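Local coordinates for protein D-xylonate dehydratase (Caulobacter crescentus, PDB 5OYN) that catalyses the dehydration of D-xylonate to 2-dehydro-3-deoxy-D-arabinonate, and of D-gluconate with similar efficiency, using a [2Fe-2S] cluster and magnesium, at residues 16-21 / 257-262. Numbering follows the deposited sequence.
Sequences RRFRSR and LAYDDV
The C-terminal end of helix 241-259 is met by the N-terminal arm of the chain, where Arg16 hydrogen-bonds to a backbone carbonyl and Phe18 packs against the last turn. The guanidinium of Arg16 takes Tyr259 O side-on with two nitrogens, NE and NH2, the latter at 3.0 Å from Tyr259 O and lying nearly along the C=O axis. NE stands off that axis, tilted from the carbonyl plane, and both hydrogen bonds are bent, with N-H...O angles of about 140°. With CG anti to the backbone N (chi1 174°), the arginine chain runs out extended through chi2 and turns at chi3, bringing NE and NH2 to the carbonyl. A positive group at this end of a helix probably also interacts well with its dipole. Further along the same loop, Arg19 and Ser20 bind Ile128 O and the Asp129 carboxylate, just before strand 130-135 of the parallel sheet, away from the cluster and magnesium sites. Beyond the helix end, Asp261 leaves the helical conformation with positive phi, and its CB lies over one face of the guanidinium, 3.6 Å from Arg16 NH2. Its carboxylate stacks there too, the two planes 29° apart; Asp261 OD2 lies well out of the guanidinium plane, no N-H points at it, and the long salt bridge to Arg16 NH1 (3.7 Å) is one of charges only, while OD1 pairs with Lys263. Next to the guanidinium, Phe18 and Tyr259 form a T-shaped (edge-to-face) pair, centroids 5.1 Å apart. Tyr259 O would survive replacement of its side chain by an alanine, but the edge of Phe18 would probably lose the ring face it packs on. Phe18 CZ meets that face 3.7 Å from Tyr259 CE2, while Phe18 CE1 lies 3.5 Å from Ala258 O, at the phenylalanine's edge.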
ATOM      1  N   ARG A  16      -6.294 -29.601 -14.951  1.00 83.38           N
ATOM      2  CA  ARG A  16      -5.903 -29.260 -16.312  1.00 82.54           C
ATOM      3  C   ARG A  16      -4.429 -28.865 -16.299  1.00 76.23           C
ATOM      4  O   ARG A  16      -3.909 -28.383 -15.287  1.00 78.14           O
ATOM      5  CB  ARG A  16      -6.799 -28.138 -16.868  1.00 73.04           C
ATOM      6  CG  ARG A  16      -6.398 -27.607 -18.236  1.00 77.49           C
ATOM      7  CD  ARG A  16      -7.262 -26.396 -18.676  1.00 80.07           C
ATOM      8  NE  ARG A  16      -8.700 -26.680 -18.717  1.00 79.23           N
ATOM      9  CZ  ARG A  16      -9.327 -27.229 -19.761  1.00 83.91           C
ATOM     10  NH1 ARG A  16      -8.634 -27.558 -20.849  1.00 73.50           N
ATOM     11  NH2 ARG A  16     -10.643 -27.458 -19.721  1.00 75.99           N
ATOM     12  N   ARG A  17      -3.743 -29.111 -17.407  1.00 76.73           N
ATOM     13  CA  ARG A  17      -2.357 -28.672 -17.536  1.00 81.04           C
ATOM     14  C   ARG A  17      -2.402 -27.303 -18.200  1.00 80.19           C
ATOM     15  O   ARG A  17      -2.573 -27.190 -19.421  1.00 72.28           O
ATOM     16  CB  ARG A  17      -1.509 -29.667 -18.323  1.00 79.52           C
ATOM     17  CG  ARG A  17      -0.249 -29.040 -18.946  1.00 79.35           C
ATOM     18  CD  ARG A  17       0.861 -30.041 -19.186  1.00 73.53           C
ATOM     19  NE  ARG A  17       1.569 -30.348 -17.950  1.00 77.99           N
ATOM     20  CZ  ARG A  17       2.887 -30.237 -17.810  1.00 84.77           C
ATOM     21  NH1 ARG A  17       3.630 -29.827 -18.834  1.00 83.48           N
ATOM     22  NH2 ARG A  17       3.465 -30.537 -16.651  1.00 82.53           N
ATOM     23  N   PHE A  18      -2.275 -26.261 -17.383  1.00 71.79           N
ATOM     24  CA  PHE A  18      -2.295 -24.900 -17.879  1.00 67.17           C
ATOM     25  C   PHE A  18      -0.966 -24.559 -18.554  1.00 66.56           C
ATOM     26  O   PHE A  18       0.069 -25.168 -18.280  1.00 69.91           O
ATOM     27  CB  PHE A  18      -2.579 -23.952 -16.729  1.00 62.82           C
ATOM     28  CG  PHE A  18      -3.889 -24.202 -16.042  1.00 61.03           C
ATOM     29  CD1 PHE A  18      -5.072 -23.739 -16.591  1.00 58.54           C
ATOM     30  CD2 PHE A  18      -3.936 -24.866 -14.829  1.00 62.38           C
ATOM     31  CE1 PHE A  18      -6.282 -23.948 -15.952  1.00 57.35           C
ATOM     32  CE2 PHE A  18      -5.144 -25.079 -14.182  1.00 64.25           C
ATOM     33  CZ  PHE A  18      -6.322 -24.624 -14.752  1.00 63.26           C
ATOM     34  N   ARG A  19      -0.996 -23.575 -19.455  1.00 62.48           N
ATOM     35  CA  ARG A  19       0.245 -23.195 -20.131  1.00 61.54           C
ATOM     36  C   ARG A  19       1.310 -22.744 -19.141  1.00 67.98           C
ATOM     37  O   ARG A  19       2.509 -22.820 -19.440  1.00 68.53           O
ATOM     38  CB  ARG A  19      -0.015 -22.091 -21.145  1.00 57.82           C
ATOM     39  CG  ARG A  19      -1.100 -21.170 -20.710  1.00 57.85           C
ATOM     40  CD  ARG A  19      -1.480 -20.239 -21.817  1.00 62.45           C
ATOM     41  NE  ARG A  19      -0.582 -19.096 -21.923  1.00 64.87           N
ATOM     42  CZ  ARG A  19       0.285 -18.932 -22.910  1.00 66.47           C
ATOM     43  NH1 ARG A  19       0.380 -19.860 -23.860  1.00 80.91           N
ATOM     44  NH2 ARG A  19       1.053 -17.848 -22.947  1.00 59.86           N
ATOM     45  N   SER A  20       0.897 -22.245 -17.970  1.00 69.06           N
ATOM     46  CA  SER A  20       1.862 -21.942 -16.920  1.00 67.24           C
ATOM     47  C   SER A  20       2.770 -23.137 -16.664  1.00 70.55           C
ATOM     48  O   SER A  20       3.989 -22.980 -16.536  1.00 70.36           O
ATOM     49  CB  SER A  20       1.141 -21.521 -15.636  1.00 64.95           C
ATOM     50  OG  SER A  20      -0.029 -22.285 -15.395  1.00 63.79           O
ATOM     51  N   ARG A  21       2.196 -24.347 -16.634  1.00 71.52           N
ATOM     52  CA  ARG A  21       2.979 -25.551 -16.372  1.00 71.26           C
ATOM     53  C   ARG A  21       4.122 -25.736 -17.358  1.00 69.79           C
ATOM     54  O   ARG A  21       5.083 -26.433 -17.037  1.00 71.41           O
ATOM     55  CB  ARG A  21       2.084 -26.789 -16.382  1.00 71.66           C
ATOM     56  CG  ARG A  21       0.955 -26.755 -15.350  1.00 77.89           C
ATOM     57  CD  ARG A  21       1.500 -26.763 -13.916  1.00 85.23           C
ATOM     58  NE  ARG A  21       1.182 -25.530 -13.179  1.00 90.86           N
ATOM     59  CZ  ARG A  21       1.607 -25.257 -11.943  1.00 85.53           C
ATOM     60  NH1 ARG A  21       2.362 -26.137 -11.294  1.00 86.52           N
ATOM     61  NH2 ARG A  21       1.261 -24.118 -11.345  1.00 82.95           N
ATOM     62  N   LEU A 257     -13.505 -19.580 -15.148  1.00 54.08           N
ATOM     63  CA  LEU A 257     -13.292 -19.460 -16.582  1.00 56.88           C
ATOM     64  C   LEU A 257     -11.982 -20.099 -17.016  1.00 60.23           C
ATOM     65  O   LEU A 257     -11.850 -20.516 -18.171  1.00 63.16           O
ATOM     66  CB  LEU A 257     -13.305 -17.992 -17.004  1.00 60.45           C
ATOM     67  CG  LEU A 257     -14.562 -17.143 -16.874  1.00 58.38           C
ATOM     68  CD1 LEU A 257     -14.264 -15.799 -17.507  1.00 56.37           C
ATOM     69  CD2 LEU A 257     -15.737 -17.808 -17.567  1.00 60.48           C
ATOM     70  N   ALA A 258     -10.993 -20.158 -16.130  1.00 64.39           N
ATOM     71  CA  ALA A 258      -9.740 -20.804 -16.503  1.00 61.96           C
ATOM     72  C   ALA A 258      -9.894 -22.318 -16.538  1.00 61.98           C
ATOM     73  O   ALA A 258      -9.332 -22.977 -17.418  1.00 67.45           O
ATOM     74  CB  ALA A 258      -8.623 -20.406 -15.539  1.00 59.48           C
ATOM     75  N   TYR A 259     -10.664 -22.881 -15.606  1.00 58.17           N
ATOM     76  CA  TYR A 259     -10.824 -24.327 -15.567  1.00 63.44           C
ATOM     77  C   TYR A 259     -11.746 -24.808 -16.681  1.00 71.79           C
ATOM     78  O   TYR A 259     -11.403 -25.739 -17.421  1.00 72.20           O
ATOM     79  CB  TYR A 259     -11.333 -24.762 -14.193  1.00 65.13           C
ATOM     80  CG  TYR A 259     -10.198 -24.974 -13.197  1.00 76.99           C
ATOM     81  CD1 TYR A 259      -9.832 -23.975 -12.306  1.00 73.57           C
ATOM     82  CD2 TYR A 259      -9.473 -26.160 -13.169  1.00 75.58           C
ATOM     83  CE1 TYR A 259      -8.799 -24.157 -11.401  1.00 73.03           C
ATOM     84  CE2 TYR A 259      -8.433 -26.347 -12.262  1.00 73.78           C
ATOM     85  CZ  TYR A 259      -8.102 -25.340 -11.382  1.00 73.80           C
ATOM     86  OH  TYR A 259      -7.076 -25.498 -10.472  1.00 70.31           O
ATOM     87  N   ASP A 260     -12.906 -24.164 -16.840  1.00 66.15           N
ATOM     88  CA  ASP A 260     -13.830 -24.513 -17.912  1.00 59.54           C
ATOM     89  C   ASP A 260     -13.345 -24.067 -19.278  1.00 60.71           C
ATOM     90  O   ASP A 260     -13.997 -24.388 -20.268  1.00 65.29           O
ATOM     91  CB  ASP A 260     -15.208 -23.912 -17.646  1.00 56.23           C
ATOM     92  CG  ASP A 260     -15.733 -24.277 -16.280  1.00 69.40           C
ATOM     93  OD1 ASP A 260     -15.174 -25.225 -15.675  1.00 82.81           O
ATOM     94  OD2 ASP A 260     -16.680 -23.615 -15.799  1.00 65.18           O
ATOM     95  N   ASP A 261     -12.248 -23.321 -19.354  1.00 62.69           N
ATOM     96  CA  ASP A 261     -11.596 -23.012 -20.624  1.00 63.15           C
ATOM     97  C   ASP A 261     -12.468 -22.121 -21.521  1.00 61.76           C
ATOM     98  O   ASP A 261     -12.471 -22.268 -22.744  1.00 67.70           O
ATOM     99  CB  ASP A 261     -11.198 -24.302 -21.344  1.00 67.36           C
ATOM    100  CG  ASP A 261      -9.996 -24.126 -22.246  1.00 72.84           C
ATOM    101  OD1 ASP A 261      -9.191 -23.201 -22.004  1.00 74.83           O
ATOM    102  OD2 ASP A 261      -9.867 -24.917 -23.208  1.00 71.82           O
ATOM    103  N   VAL A 262     -13.186 -21.166 -20.923  1.00 59.55           N
ATOM    104  CA  VAL A 262     -14.041 -20.237 -21.671  1.00 59.40           C
ATOM    105  C   VAL A 262     -13.193 -19.057 -22.146  1.00 62.16           C
ATOM    106  O   VAL A 262     -12.956 -18.108 -21.395  1.00 66.55           O
ATOM    107  CB  VAL A 262     -15.223 -19.755 -20.832  1.00 54.44           C
ATOM    108  CG1 VAL A 262     -16.084 -18.805 -21.642  1.00 58.25           C
ATOM    109  CG2 VAL A 262     -16.022 -20.921 -20.302  1.00 55.69           C
TER